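Local coordinates for protein phosphatidylinositol-specific phospholipase C1 (Streptomyces antibioticus, PDB 3H4X) that is a bacterial phospholipase C of the phosphatidylinositol-specific family, built as a barrel of mostly parallel strands with helices packed around it, at residues A[37-42]-A[46-51]; A[109-114]-A[124-129]; A[243-246]-A[252-255]; A[257-262]-A[274-279]. One frame throughout, in Å; residues are numbered along the deposited sequence.

Interaction 1 (A[37-42]-A[46-51])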
loop_
_atom_site.group_PDB
_atom_site.type_symbol
_atom_site.label_atom_id
_atom_site.label_comp_id
_atom_site.label_asym_id
_atom_site.label_seq_id
_atom_site.Cartn_x
_atom_site.Cartn_y
_atom_site.Cartn_z
ATOM N N HIS A 37 0.433 -7.646 6.840
ATOM C CA HIS A 37 -0.283 -6.594 7.540
ATOM C C HIS A 37 0.511 -6.139 8.767
ATOM O O HIS A 37 1.172 -6.946 9.417
ATOM C CB HIS A 37 -1.663 -7.111 7.958
ATOM C CG HIS A 37 -2.579 -6.043 8.466
ATOM N ND1 HIS A 37 -2.983 -5.967 9.781
ATOM C CD2 HIS A 37 -3.158 -4.996 7.833
ATOM C CE1 HIS A 37 -3.781 -4.924 9.934
ATOM N NE2 HIS A 37 -3.901 -4.316 8.767
ATOM N N ASN A 38 0.453 -4.849 9.077
ATOM C CA ASN A 38 1.123 -4.313 10.267
ATOM C C ASN A 38 2.592 -4.727 10.378
ATOM O O ASN A 38 3.026 -5.261 11.402
ATOM C CB ASN A 38 0.371 -4.723 11.536
ATOM C CG ASN A 38 -0.840 -3.860 11.801
ATOM O OD1 ASN A 38 -1.300 -3.122 10.932
ATOM N ND2 ASN A 38 -1.362 -3.945 13.018
ATOM N N ALA A 39 3.352 -4.449 9.321
ATOM C CA ALA A 39 4.738 -4.897 9.200
ATOM C C ALA A 39 5.703 -4.117 10.093
ATOM O O ALA A 39 6.871 -4.486 10.228
ATOM C CB ALA A 39 5.179 -4.812 7.748
ATOM N N TYR A 40 5.203 -3.046 10.700
ATOM C CA TYR A 40 6.000 -2.184 11.571
ATOM C C TYR A 40 5.975 -2.685 13.014
ATOM O O TYR A 40 6.592 -2.086 13.892
ATOM C CB TYR A 40 5.436 -0.759 11.534
ATOM C CG TYR A 40 4.006 -0.728 12.011
ATOM C CD1 TYR A 40 3.711 -0.564 13.354
ATOM C CD2 TYR A 40 2.955 -0.930 11.129
ATOM C CE1 TYR A 40 2.407 -0.569 13.806
ATOM C CE2 TYR A 40 1.644 -0.939 11.565
ATOM C CZ TYR A 40 1.376 -0.757 12.912
ATOM O OH TYR A 40 0.086 -0.765 13.396
ATOM N N GLU A 41 5.254 -3.772 13.266
ATOM C CA GLU A 41 5.141 -4.288 14.628
ATOM C C GLU A 41 6.352 -5.128 15.017
ATOM O O GLU A 41 6.730 -6.064 14.313
ATOM C CB GLU A 41 3.845 -5.078 14.806
ATOM C CG GLU A 41 2.609 -4.197 14.733
ATOM C CD GLU A 41 1.354 -4.894 15.202
ATOM O OE1 GLU A 41 1.141 -6.064 14.820
ATOM O OE2 GLU A 41 0.580 -4.264 15.953
ATOM N N LYS A 42 6.945 -4.788 16.156
ATOM C CA LYS A 42 8.158 -5.449 16.623
ATOM C C LYS A 42 7.961 -6.954 16.823
ATOM O O LYS A 42 8.903 -7.733 16.680
ATOM C CB LYS A 42 8.662 -4.775 17.903
ATOM C CG LYS A 42 9.187 -3.358 17.674
ATOM C CD LYS A 42 9.421 -2.597 18.976
ATOM C CE LYS A 42 8.127 -2.025 19.537
ATOM N NZ LYS A 42 8.374 -1.159 20.724
ATOM N N ARG A 46 11.669 -7.615 14.204
ATOM C CA ARG A 46 12.400 -6.877 15.221
ATOM C C ARG A 46 12.739 -5.465 14.750
ATOM O O ARG A 46 12.577 -4.496 15.490
ATOM C CB ARG A 46 13.669 -7.629 15.622
ATOM C CG ARG A 46 14.433 -6.962 16.747
ATOM C CD ARG A 46 15.578 -7.824 17.238
ATOM N NE ARG A 46 16.428 -7.103 18.181
ATOM C CZ ARG A 46 16.083 -6.820 19.434
ATOM N NH1 ARG A 46 14.897 -7.191 19.899
ATOM N NH2 ARG A 46 16.922 -6.161 20.221
ATOM N N TYR A 47 13.224 -5.367 13.516
ATOM C CA TYR A 47 13.495 -4.081 12.882
ATOM C C TYR A 47 12.738 -4.004 11.571
ATOM O O TYR A 47 12.479 -5.029 10.938
ATOM C CB TYR A 47 14.987 -3.917 12.596
ATOM C CG TYR A 47 15.842 -3.821 13.836
ATOM C CD1 TYR A 47 16.037 -2.609 14.483
ATOM C CD2 TYR A 47 16.463 -4.948 14.356
ATOM C CE1 TYR A 47 16.829 -2.529 15.621
ATOM C CE2 TYR A 47 17.247 -4.877 15.487
ATOM C CZ TYR A 47 17.427 -3.671 16.112
ATOM O OH TYR A 47 18.212 -3.611 17.240
ATOM N N PHE A 48 12.399 -2.792 11.150
ATOM C CA PHE A 48 11.745 -2.640 9.861
ATOM C C PHE A 48 12.606 -3.219 8.736
ATOM O O PHE A 48 12.081 -3.708 7.740
ATOM C CB PHE A 48 11.358 -1.186 9.576
ATOM C CG PHE A 48 10.349 -1.059 8.477
ATOM C CD1 PHE A 48 9.063 -1.537 8.655
ATOM C CD2 PHE A 48 10.689 -0.508 7.253
ATOM C CE1 PHE A 48 8.123 -1.448 7.644
ATOM C CE2 PHE A 48 9.750 -0.414 6.238
ATOM C CZ PHE A 48 8.468 -0.883 6.436
ATOM N N ALA A 49 13.927 -3.184 8.904
ATOM C CA ALA A 49 14.822 -3.798 7.926
ATOM C C ALA A 49 14.475 -5.268 7.727
ATOM O O ALA A 49 14.608 -5.798 6.628
ATOM C CB ALA A 49 16.275 -3.653 8.361
ATOM N N ASP A 50 14.053 -5.934 8.798
ATOM C CA ASP A 50 13.652 -7.332 8.693
ATOM C C ASP A 50 12.377 -7.495 7.866
ATOM O O ASP A 50 12.232 -8.470 7.132
ATOM C CB ASP A 50 13.481 -7.959 10.076
ATOM C CG ASP A 50 14.773 -7.981 10.859
ATOM O OD1 ASP A 50 15.806 -8.398 10.289
ATOM O OD2 ASP A 50 14.755 -7.563 12.033
ATOM N N ALA A 51 11.453 -6.543 7.977
ATOM C CA ALA A 51 10.260 -6.564 7.132
ATOM C C ALA A 51 10.675 -6.400 5.670
ATOM O O ALA A 51 10.177 -7.100 4.785
ATOM C CB ALA A 51 9.288 -5.467 7.543
#

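Interaction 2 (A[109-114]-A[124-129]). With EOH (ethanol), chain F; EOH (ethanol), chain T.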
loop_
_atom_site.group_PDB
_atom_site.type_symbol
_atom_site.label_atom_id
_atom_site.label_comp_id
_atom_site.label_asym_id
_atom_site.label_seq_id
_atom_site.Cartn_x
_atom_site.Cartn_y
_atom_site.Cartn_z
ATOM N N SER A 109 13.425 6.714 6.341
ATOM C CA SER A 109 14.879 6.658 6.409
ATOM C C SER A 109 15.375 5.214 6.340
ATOM O O SER A 109 16.338 4.918 5.629
ATOM C CB SER A 109 15.394 7.340 7.678
ATOM O OG SER A 109 15.157 8.734 7.640
ATOM N N ASP A 110 14.728 4.312 7.073
ATOM C CA ASP A 110 15.103 2.901 7.016
ATOM C C ASP A 110 14.963 2.383 5.590
ATOM O O ASP A 110 15.828 1.656 5.088
ATOM C CB ASP A 110 14.228 2.048 7.942
ATOM C CG ASP A 110 14.550 2.240 9.412
ATOM O OD1 ASP A 110 15.401 3.092 9.742
ATOM O OD2 ASP A 110 13.937 1.529 10.240
ATOM N N MET A 111 13.859 2.751 4.944
ATOM C CA MET A 111 13.608 2.334 3.567
ATOM C C MET A 111 14.696 2.824 2.617
ATOM O O MET A 111 15.166 2.081 1.763
ATOM C CB MET A 111 12.242 2.837 3.094
ATOM C CG MET A 111 11.068 2.153 3.767
ATOM S SD MET A 111 9.481 2.873 3.324
ATOM C CE MET A 111 9.417 2.563 1.566
ATOM N N ARG A 112 15.076 4.088 2.754
ATOM C CA ARG A 112 16.122 4.656 1.909
ATOM C C ARG A 112 17.460 3.955 2.133
ATOM O O ARG A 112 18.159 3.609 1.176
ATOM C CB ARG A 112 16.261 6.159 2.168
ATOM C CG ARG A 112 17.385 6.834 1.393
ATOM C CD ARG A 112 17.224 6.636 -0.100
ATOM N NE ARG A 112 18.270 7.310 -0.870
ATOM C CZ ARG A 112 18.201 8.568 -1.292
ATOM N NH1 ARG A 112 17.136 9.308 -1.013
ATOM N NH2 ARG A 112 19.201 9.094 -1.991
ATOM N N ALA A 113 17.808 3.737 3.398
ATOM C CA ALA A 113 19.059 3.072 3.740
ATOM C C ALA A 113 19.096 1.670 3.143
ATOM O O ALA A 113 20.085 1.257 2.532
ATOM C CB ALA A 113 19.220 3.012 5.247
ATOM N N TRP A 114 17.998 0.944 3.311
ATOM C CA TRP A 114 17.891 -0.413 2.804
ATOM C C TRP A 114 17.937 -0.420 1.276
ATOM O O TRP A 114 18.613 -1.248 0.662
ATOM C CB TRP A 114 16.600 -1.050 3.324
ATOM C CG TRP A 114 16.369 -2.431 2.839
ATOM C CD1 TRP A 114 16.793 -3.590 3.423
ATOM C CD2 TRP A 114 15.649 -2.811 1.666
ATOM N NE1 TRP A 114 16.385 -4.668 2.679
ATOM C CE2 TRP A 114 15.679 -4.218 1.595
ATOM C CE3 TRP A 114 14.980 -2.100 0.665
ATOM C CZ2 TRP A 114 15.067 -4.925 0.562
ATOM C CZ3 TRP A 114 14.373 -2.803 -0.355
ATOM C CH2 TRP A 114 14.418 -4.199 -0.398
ATOM N N ILE A 124 8.437 -2.854 -4.030
ATOM C CA ILE A 124 7.731 -3.031 -2.771
ATOM C C ILE A 124 6.638 -1.984 -2.654
ATOM O O ILE A 124 6.879 -0.793 -2.851
ATOM C CB ILE A 124 8.688 -2.947 -1.563
ATOM C CG1 ILE A 124 9.665 -4.128 -1.592
ATOM C CG2 ILE A 124 7.905 -2.912 -0.257
ATOM C CD1 ILE A 124 10.788 -4.030 -0.585
ATOM N N LEU A 125 5.429 -2.444 -2.349
ATOM C CA LEU A 125 4.302 -1.560 -2.110
ATOM C C LEU A 125 4.165 -1.327 -0.617
ATOM O O LEU A 125 4.021 -2.280 0.158
ATOM C CB LEU A 125 3.017 -2.180 -2.663
ATOM C CG LEU A 125 1.722 -1.393 -2.428
ATOM C CD1 LEU A 125 1.798 0.005 -3.034
ATOM C CD2 LEU A 125 0.512 -2.148 -2.970
ATOM N N LEU A 126 4.243 -0.063 -0.217
ATOM C CA LEU A 126 3.950 0.328 1.154
ATOM C C LEU A 126 2.494 0.729 1.218
ATOM O O LEU A 126 2.091 1.749 0.643
ATOM C CB LEU A 126 4.800 1.518 1.586
ATOM C CG LEU A 126 6.290 1.264 1.763
ATOM C CD1 LEU A 126 6.527 -0.039 2.502
ATOM C CD2 LEU A 126 6.956 1.241 0.403
ATOM N N LYS A 127 1.700 -0.085 1.896
ATOM C CA LYS A 127 0.304 0.225 2.080
ATOM C C LYS A 127 0.172 1.024 3.355
ATOM O O LYS A 127 0.554 0.564 4.430
ATOM C CB LYS A 127 -0.516 -1.052 2.172
ATOM C CG LYS A 127 -1.955 -0.817 2.573
ATOM C CD LYS A 127 -2.731 -2.109 2.592
ATOM C CE LYS A 127 -4.054 -1.935 3.305
ATOM N NZ LYS A 127 -4.888 -3.163 3.213
ATOM N N ILE A 128 -0.366 2.227 3.224
ATOM C CA ILE A 128 -0.492 3.124 4.349
ATOM C C ILE A 128 -1.958 3.277 4.706
ATOM O O ILE A 128 -2.756 3.758 3.893
ATOM C CB ILE A 128 0.051 4.512 3.991
ATOM C CG1 ILE A 128 1.459 4.408 3.393
ATOM C CG2 ILE A 128 -0.054 5.451 5.189
ATOM C CD1 ILE A 128 2.483 3.832 4.311
ATOM N N GLU A 129 -2.320 2.859 5.914
ATOM C CA GLU A 129 -3.627 3.201 6.445
ATOM C C GLU A 129 -3.481 4.476 7.256
ATOM O O GLU A 129 -2.746 4.514 8.249
ATOM C CB GLU A 129 -4.202 2.082 7.316
ATOM C CG GLU A 129 -5.554 2.465 7.922
ATOM C CD GLU A 129 -6.189 1.375 8.771
ATOM O OE1 GLU A 129 -6.000 0.178 8.471
ATOM O OE2 GLU A 129 -6.907 1.721 9.735
HETATM C C1 EOH F . 16.204 12.204 -1.701
HETATM C C2 EOH F . 15.409 13.422 -2.160
HETATM O O EOH F . 16.947 11.627 -2.754
HETATM C C1 EOH T . -7.424 -2.918 5.122
HETATM C C2 EOH T . -8.558 -2.896 6.145
HETATM O O EOH T . -6.221 -3.444 5.643
#

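Interaction 3 (A[243-246]-A[252-255])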
loop_
_atom_site.group_PDB
_atom_site.type_symbol
_atom_site.label_atom_id
_atom_site.label_comp_id
_atom_site.label_asym_id
_atom_site.label_seq_id
_atom_site.Cartn_x
_atom_site.Cartn_y
_atom_site.Cartn_z
ATOM N N PRO A 243 -16.510 0.134 -7.937
ATOM C CA PRO A 243 -16.640 0.687 -6.591
ATOM C C PRO A 243 -16.549 2.206 -6.557
ATOM O O PRO A 243 -16.983 2.827 -5.590
ATOM C CB PRO A 243 -15.457 0.064 -5.845
ATOM C CG PRO A 243 -15.150 -1.188 -6.596
ATOM C CD PRO A 243 -15.408 -0.842 -8.030
ATOM N N ARG A 244 -15.979 2.800 -7.599
ATOM C CA ARG A 244 -15.790 4.243 -7.624
ATOM C C ARG A 244 -17.105 4.999 -7.795
ATOM O O ARG A 244 -17.156 6.213 -7.608
ATOM C CB ARG A 244 -14.781 4.623 -8.707
ATOM C CG ARG A 244 -13.394 4.053 -8.420
ATOM C CD ARG A 244 -12.472 4.052 -9.630
ATOM N NE ARG A 244 -13.040 3.325 -10.759
ATOM C CZ ARG A 244 -12.400 3.112 -11.901
ATOM N NH1 ARG A 244 -11.153 3.544 -12.056
ATOM N NH2 ARG A 244 -13.011 2.475 -12.891
ATOM N N GLU A 245 -18.170 4.278 -8.134
ATOM C CA GLU A 245 -19.488 4.893 -8.234
ATOM C C GLU A 245 -19.972 5.388 -6.868
ATOM O O GLU A 245 -20.945 6.135 -6.796
ATOM C CB GLU A 245 -20.494 3.928 -8.861
ATOM C CG GLU A 245 -20.151 3.494 -10.285
ATOM C CD GLU A 245 -20.352 4.584 -11.329
ATOM O OE1 GLU A 245 -20.826 5.689 -10.984
ATOM O OE2 GLU A 245 -20.033 4.331 -12.512
ATOM N N ARG A 246 -19.288 4.993 -5.792
ATOM C CA ARG A 246 -19.611 5.486 -4.454
ATOM C C ARG A 246 -19.276 6.964 -4.296
ATOM O O ARG A 246 -19.798 7.616 -3.400
ATOM C CB ARG A 246 -18.858 4.694 -3.381
ATOM C CG ARG A 246 -17.382 5.059 -3.261
ATOM C CD ARG A 246 -16.690 4.291 -2.146
ATOM N NE ARG A 246 -16.761 2.849 -2.356
ATOM C CZ ARG A 246 -16.144 1.956 -1.590
ATOM N NH1 ARG A 246 -15.416 2.360 -0.558
ATOM N NH2 ARG A 246 -16.264 0.663 -1.856
ATOM N N LEU A 252 -13.405 12.705 -9.511
ATOM C CA LEU A 252 -12.456 12.056 -8.611
ATOM C C LEU A 252 -12.174 10.626 -9.049
ATOM O O LEU A 252 -11.089 10.095 -8.805
ATOM C CB LEU A 252 -12.995 12.033 -7.180
ATOM C CG LEU A 252 -13.183 13.366 -6.452
ATOM C CD1 LEU A 252 -13.830 13.150 -5.089
ATOM C CD2 LEU A 252 -11.860 14.103 -6.308
ATOM N N ARG A 253 -13.158 10.006 -9.691
ATOM C CA ARG A 253 -13.113 8.573 -9.948
ATOM C C ARG A 253 -11.885 8.076 -10.715
ATOM O O ARG A 253 -11.321 7.055 -10.347
ATOM C CB ARG A 253 -14.407 8.112 -10.623
ATOM C CG ARG A 253 -15.641 8.346 -9.768
ATOM C CD ARG A 253 -16.896 7.865 -10.462
ATOM N NE ARG A 253 -18.091 8.315 -9.753
ATOM C CZ ARG A 253 -19.257 8.565 -10.335
ATOM N NH1 ARG A 253 -19.387 8.413 -11.644
ATOM N NH2 ARG A 253 -20.285 8.982 -9.607
ATOM N N PRO A 254 -11.460 8.792 -11.770
ATOM C CA PRO A 254 -10.353 8.248 -12.567
ATOM C C PRO A 254 -8.977 8.373 -11.912
ATOM O O PRO A 254 -7.969 8.034 -12.534
ATOM C CB PRO A 254 -10.413 9.060 -13.864
ATOM C CG PRO A 254 -11.076 10.324 -13.483
ATOM C CD PRO A 254 -12.056 9.990 -12.391
ATOM N N TRP A 255 -8.937 8.835 -10.666
ATOM C CA TRP A 255 -7.685 8.893 -9.918
ATOM C C TRP A 255 -7.514 7.690 -8.999
ATOM O O TRP A 255 -6.493 7.567 -8.326
ATOM C CB TRP A 255 -7.553 10.244 -9.195
ATOM C CG TRP A 255 -7.409 11.316 -10.216
ATOM C CD1 TRP A 255 -8.345 12.231 -10.591
ATOM C CD2 TRP A 255 -6.285 11.514 -11.076
ATOM N NE1 TRP A 255 -7.859 13.012 -11.613
ATOM C CE2 TRP A 255 -6.594 12.589 -11.929
ATOM C CE3 TRP A 255 -5.037 10.895 -11.191
ATOM C CZ2 TRP A 255 -5.698 13.061 -12.889
ATOM C CZ3 TRP A 255 -4.151 11.360 -12.149
ATOM C CH2 TRP A 255 -4.487 12.435 -12.984
HETATM O O HOH W 1 -18.010 6.217 -13.169
#

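Interaction 4 (A[257-262]-A[274-279]). With EOH (ethanol), chain N.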
loop_
_atom_site.group_PDB
_atom_site.type_symbol
_atom_site.label_atom_id
_atom_site.label_comp_id
_atom_site.label_asym_id
_atom_site.label_seq_id
_atom_site.Cartn_x
_atom_site.Cartn_y
_atom_site.Cartn_z
ATOM N N VAL A 257 -7.028 3.745 -9.119
ATOM C CA VAL A 257 -6.714 2.567 -9.924
ATOM C C VAL A 257 -6.269 1.402 -9.041
ATOM O O VAL A 257 -5.736 0.399 -9.527
ATOM C CB VAL A 257 -5.657 2.867 -11.007
ATOM C CG1 VAL A 257 -6.191 3.905 -11.988
ATOM C CG2 VAL A 257 -4.349 3.344 -10.382
ATOM N N VAL A 258 -6.499 1.558 -7.738
ATOM C CA VAL A 258 -6.165 0.562 -6.730
ATOM C C VAL A 258 -7.398 0.343 -5.862
ATOM O O VAL A 258 -8.106 1.295 -5.526
ATOM C CB VAL A 258 -4.970 1.019 -5.861
ATOM C CG1 VAL A 258 -4.585 -0.061 -4.850
ATOM C CG2 VAL A 258 -3.789 1.388 -6.749
ATOM N N PHE A 259 -7.649 -0.915 -5.522
ATOM C CA PHE A 259 -8.832 -1.323 -4.777
ATOM C C PHE A 259 -8.374 -2.287 -3.704
ATOM O O PHE A 259 -7.467 -3.085 -3.930
ATOM C CB PHE A 259 -9.834 -1.978 -5.722
ATOM C CG PHE A 259 -10.283 -1.067 -6.816
ATOM C CD1 PHE A 259 -11.462 -0.350 -6.695
ATOM C CD2 PHE A 259 -9.505 -0.884 -7.947
ATOM C CE1 PHE A 259 -11.860 0.518 -7.694
ATOM C CE2 PHE A 259 -9.901 -0.024 -8.952
ATOM C CZ PHE A 259 -11.084 0.674 -8.827
ATOM N N ASP A 260 -8.983 -2.195 -2.531
ATOM C CA ASP A 260 -8.487 -2.896 -1.358
ATOM C C ASP A 260 -9.689 -3.377 -0.563
ATOM O O ASP A 260 -10.529 -2.572 -0.150
ATOM C CB ASP A 260 -7.639 -1.914 -0.544
ATOM C CG ASP A 260 -6.885 -2.568 0.584
ATOM O OD1 ASP A 260 -7.531 -3.194 1.443
ATOM O OD2 ASP A 260 -5.641 -2.442 0.615
ATOM N N GLY A 261 -9.801 -4.687 -0.364
ATOM C CA GLY A 261 -10.978 -5.220 0.307
ATOM C C GLY A 261 -10.773 -6.630 0.809
ATOM O O GLY A 261 -9.773 -7.281 0.508
ATOM N N ASP A 262 -11.748 -7.104 1.574
ATOM C CA ASP A 262 -11.692 -8.397 2.237
ATOM C C ASP A 262 -11.707 -9.565 1.246
ATOM O O ASP A 262 -12.601 -9.666 0.401
ATOM C CB ASP A 262 -12.883 -8.497 3.186
ATOM C CG ASP A 262 -12.930 -9.806 3.919
ATOM O OD1 ASP A 262 -12.021 -10.059 4.733
ATOM O OD2 ASP A 262 -13.879 -10.582 3.674
ATOM N N SER A 274 -12.842 -10.362 -12.176
ATOM C CA SER A 274 -12.153 -10.290 -13.465
ATOM C C SER A 274 -12.128 -8.856 -13.996
ATOM O O SER A 274 -11.235 -8.480 -14.751
ATOM C CB SER A 274 -12.787 -11.233 -14.491
ATOM O OG SER A 274 -14.020 -10.729 -14.967
ATOM N N TRP A 275 -13.114 -8.064 -13.593
ATOM C CA TRP A 275 -13.219 -6.668 -14.001
ATOM C C TRP A 275 -11.923 -5.913 -13.720
ATOM O O TRP A 275 -11.456 -5.130 -14.546
ATOM C CB TRP A 275 -14.386 -6.029 -13.249
ATOM C CG TRP A 275 -14.678 -4.595 -13.562
ATOM C CD1 TRP A 275 -15.392 -4.116 -14.622
ATOM C CD2 TRP A 275 -14.308 -3.454 -12.777
ATOM N NE1 TRP A 275 -15.474 -2.747 -14.553
ATOM C CE2 TRP A 275 -14.817 -2.316 -13.432
ATOM C CE3 TRP A 275 -13.589 -3.284 -11.589
ATOM C CZ2 TRP A 275 -14.630 -1.028 -12.940
ATOM C CZ3 TRP A 275 -13.406 -2.006 -11.104
ATOM C CH2 TRP A 275 -13.926 -0.894 -11.777
ATOM N N TYR A 276 -11.339 -6.162 -12.550
ATOM C CA TYR A 276 -10.108 -5.481 -12.139
ATOM C C TYR A 276 -8.931 -5.884 -13.010
ATOM O O TYR A 276 -8.101 -5.058 -13.382
ATOM C CB TYR A 276 -9.782 -5.783 -10.669
ATOM C CG TYR A 276 -10.876 -5.350 -9.737
ATOM C CD1 TYR A 276 -10.878 -4.077 -9.178
ATOM C CD2 TYR A 276 -11.929 -6.199 -9.441
ATOM C CE1 TYR A 276 -11.893 -3.670 -8.342
ATOM C CE2 TYR A 276 -12.948 -5.799 -8.605
ATOM C CZ TYR A 276 -12.924 -4.534 -8.059
ATOM O OH TYR A 276 -13.937 -4.121 -7.230
ATOM N N ASP A 277 -8.856 -7.173 -13.313
ATOM C CA ASP A 277 -7.751 -7.721 -14.090
ATOM C C ASP A 277 -7.801 -7.201 -15.528
ATOM O O ASP A 277 -6.786 -6.796 -16.097
ATOM C CB ASP A 277 -7.834 -9.247 -14.062
ATOM C CG ASP A 277 -6.501 -9.920 -14.311
ATOM O OD1 ASP A 277 -5.551 -9.246 -14.764
ATOM O OD2 ASP A 277 -6.418 -11.141 -14.052
ATOM N N THR A 278 -8.999 -7.192 -16.103
ATOM C CA THR A 278 -9.187 -6.719 -17.469
ATOM C C THR A 278 -8.713 -5.274 -17.630
ATOM O O THR A 278 -8.134 -4.907 -18.656
ATOM C CB THR A 278 -10.668 -6.838 -17.886
ATOM O OG1 THR A 278 -11.065 -8.216 -17.851
ATOM C CG2 THR A 278 -10.879 -6.282 -19.284
ATOM N N ARG A 279 -8.946 -4.465 -16.603
ATOM C CA ARG A 279 -8.624 -3.042 -16.654
ATOM C C ARG A 279 -7.240 -2.706 -16.101
ATOM O O ARG A 279 -6.832 -1.542 -16.104
ATOM C CB ARG A 279 -9.708 -2.242 -15.930
ATOM C CG ARG A 279 -11.013 -2.166 -16.714
ATOM C CD ARG A 279 -12.208 -1.820 -15.842
ATOM N NE ARG A 279 -13.399 -1.565 -16.651
ATOM C CZ ARG A 279 -13.935 -0.362 -16.839
ATOM N NH1 ARG A 279 -13.400 0.708 -16.266
ATOM N NH2 ARG A 279 -15.018 -0.228 -17.595
HETATM C C1 EOH N . -5.899 -9.515 -17.866
HETATM C C2 EOH N . -7.170 -10.319 -18.116
HETATM O O EOH N . -5.961 -8.232 -18.446
#

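Interaction 1 (A[37-42]-A[46-51])
Phe48 holds CG anti to its backbone N (chi1 -163°), and this turns its ring back toward the loop 37-42, where the rim carbon CD1 comes 4.0 Å from the carbonyl oxygen of Ala39. The approach to that oxygen is oblique. Tyr40 meets the same ring differently, its CA lying 4.3 Å from Phe48 CD1 at the ring's edge. Ala39 is central on the loop side: its CB points at the helix and stands 4.2 Å from Ala51 CB, while its O lies 3.7 Å from that same methyl. Two alanines facing each other let the loop come close, with CA atoms 6.1 Å apart. No hydrogen bond crosses here; Ala39 O takes one from the side-chain amide of Asn85. A type I turn from Asn38 to Glu41 swings the chain round. Tyr47 stands at the N-cap of the helix that follows, and the side chain of Asp50 folds back to take its backbone N-H, Tyr47 N to Asp50 OD2 3.1 Å. Lys42 sends its amine away to Asp101, beside a bound acetyl group. The contact thus folds the loop after strand 31-36 onto the short helix 48-52, with Ala39 and Phe48 also resting on strand 58-64 and Phe48 reaching helix 104-117.

Interaction 2 (A[109-114]-A[124-129])
Met111 and Leu126 reach toward each other tip to tip, the thioether of the helix residue meeting the branched end of the strand residue. Met111 SD lies 3.9 Å from Leu126 CG; the still shorter approach of the methionine methyl is doubtful in the model. One turn on, Trp114 and Ile124 arrive from opposite directions. The far corner of the indole does the touching, with Trp114 CH2 3.6 Å and Trp114 CZ3 3.8 Å from Ile124 CD1, and the methyl stands obliquely to the ring. With chi1 at 179° the indole of Trp114 swings away from its own N-H, and its six-membered ring reaches the strand. Helix 104-117 leads by a short connection into strand 124-130, so this is the helix-to-strand half of a barrel unit in which outer helices cover a ring of mostly parallel strands. Ile124 and Leu126, alternate residues of the strand, face the helix and fill the layer between the two. Lys127 turns elsewhere: its extended chain carries NZ to Asp260 and to an ethanol molecule (Lys127 NZ to ethanol O 2.8 Å). The indole nitrogen of Trp114 bonds to Asp53, while helix 48-52 closes in through Leu52 on both Trp114 and Ile124.

Interaction 3 (A[243-246]-A[252-255])
Arg253 lays its extended side chain alongside the backbone of Arg244 and ends with its guanidinium overlapped by the carboxylate of Glu245. Glu245 OE1 sits over one face of that guanidinium, 3.1 Å above the plane and toward the rim, at 3.2 Å from Arg253 NH1. Because the oxygen lies so far out of the guanidinium plane, no N-H points at it and the salt bridge is one of charges alone; the two planes are 56° apart. A water supplies the directed link: it donates to Glu245 OE2 (2.8 Å) and accepts from Arg253 NH1 (3.0 Å). Glu245 folds back to this position by a bend at chi2 (-72°), although its CB leaves the backbone away from the other segment. Both partners belong to short 3-10 turns in the long connection between strands 232-236 and 258-262 of the barrel, and Glu245 also lines a pocket holding an acetyl group. Arg244 runs the other way, its CD 3.3 Å from Arg253 O and its CB 4.0 Å from Arg253 CG. The guanidinium of Arg244 is held by Asp242 and Asp171, with the carbonyl of Phe256 and the hydroxyl of Tyr281 as further partners. Arg253 NH2, for its part, bonds to the carbonyl of Tyr247.

Interaction 4 (A[257-262]-A[274-279])
An aromatic cluster joins strand 258-262 of the barrel to helix 274-278 on its outside, with Phe259 from the strand meeting Tyr276 and Trp275 from the helix. Tyr276 presents its edge to one face of Phe259, an edge-to-face pair with centroids 5.0 Å apart and planes at 70°. The touching atom is Tyr276 CE1, 3.4 Å from Phe259 CG, while Tyr276 CD1 lies 3.7 Å from Phe259 CD2. Both residues carry CG anti to the carbonyl carbon (chi1 -60° in Phe259, -59° in Tyr276), and each sends its ring from its own backbone toward the other. Trp275 joins less closely: the edge of its six-membered ring is turned to Phe259 in an offset edge-to-face pair, centroids 6.0 Å apart. Within the helix, Trp275 CE3 stands over the centre of the Tyr276 ring, so the tyrosine is braced on its face by one neighbour while its edge meets another. Tyr281 adds a further ring against Phe259 and Trp275, and Pro243 packs on Tyr276. On the strand, Phe259 shares backbone hydrogen bonds with Leu282 and Ile284 of strand 282-286. Among the phenylalanine atoms, CZ makes the approach to the tryptophan, 4.2 Å from Trp275 CZ3.

The four contacts follow one another along the chain and fall into two touching pairs on opposite sides of the chain's centre. Interactions 1 and 2 have centres 11 Å apart and meet where Phe48 packs on Met111, bringing helices 48-52 and 104-117 together. Interactions 3 and 4, centres 12 Å apart, meet through Pro243 on Tyr276 and Arg244 on Phe259 and Trp275. The first and third lie farthest apart, about 32 Å between centres. Across the barrel, Lys127 NZ and Asp260 OD2 form a salt bridge of 2.8 Å between strands 124-130 and 258-262, tying interaction 2 to interaction 4. Early and late parts of the chain are thereby joined through one sheet.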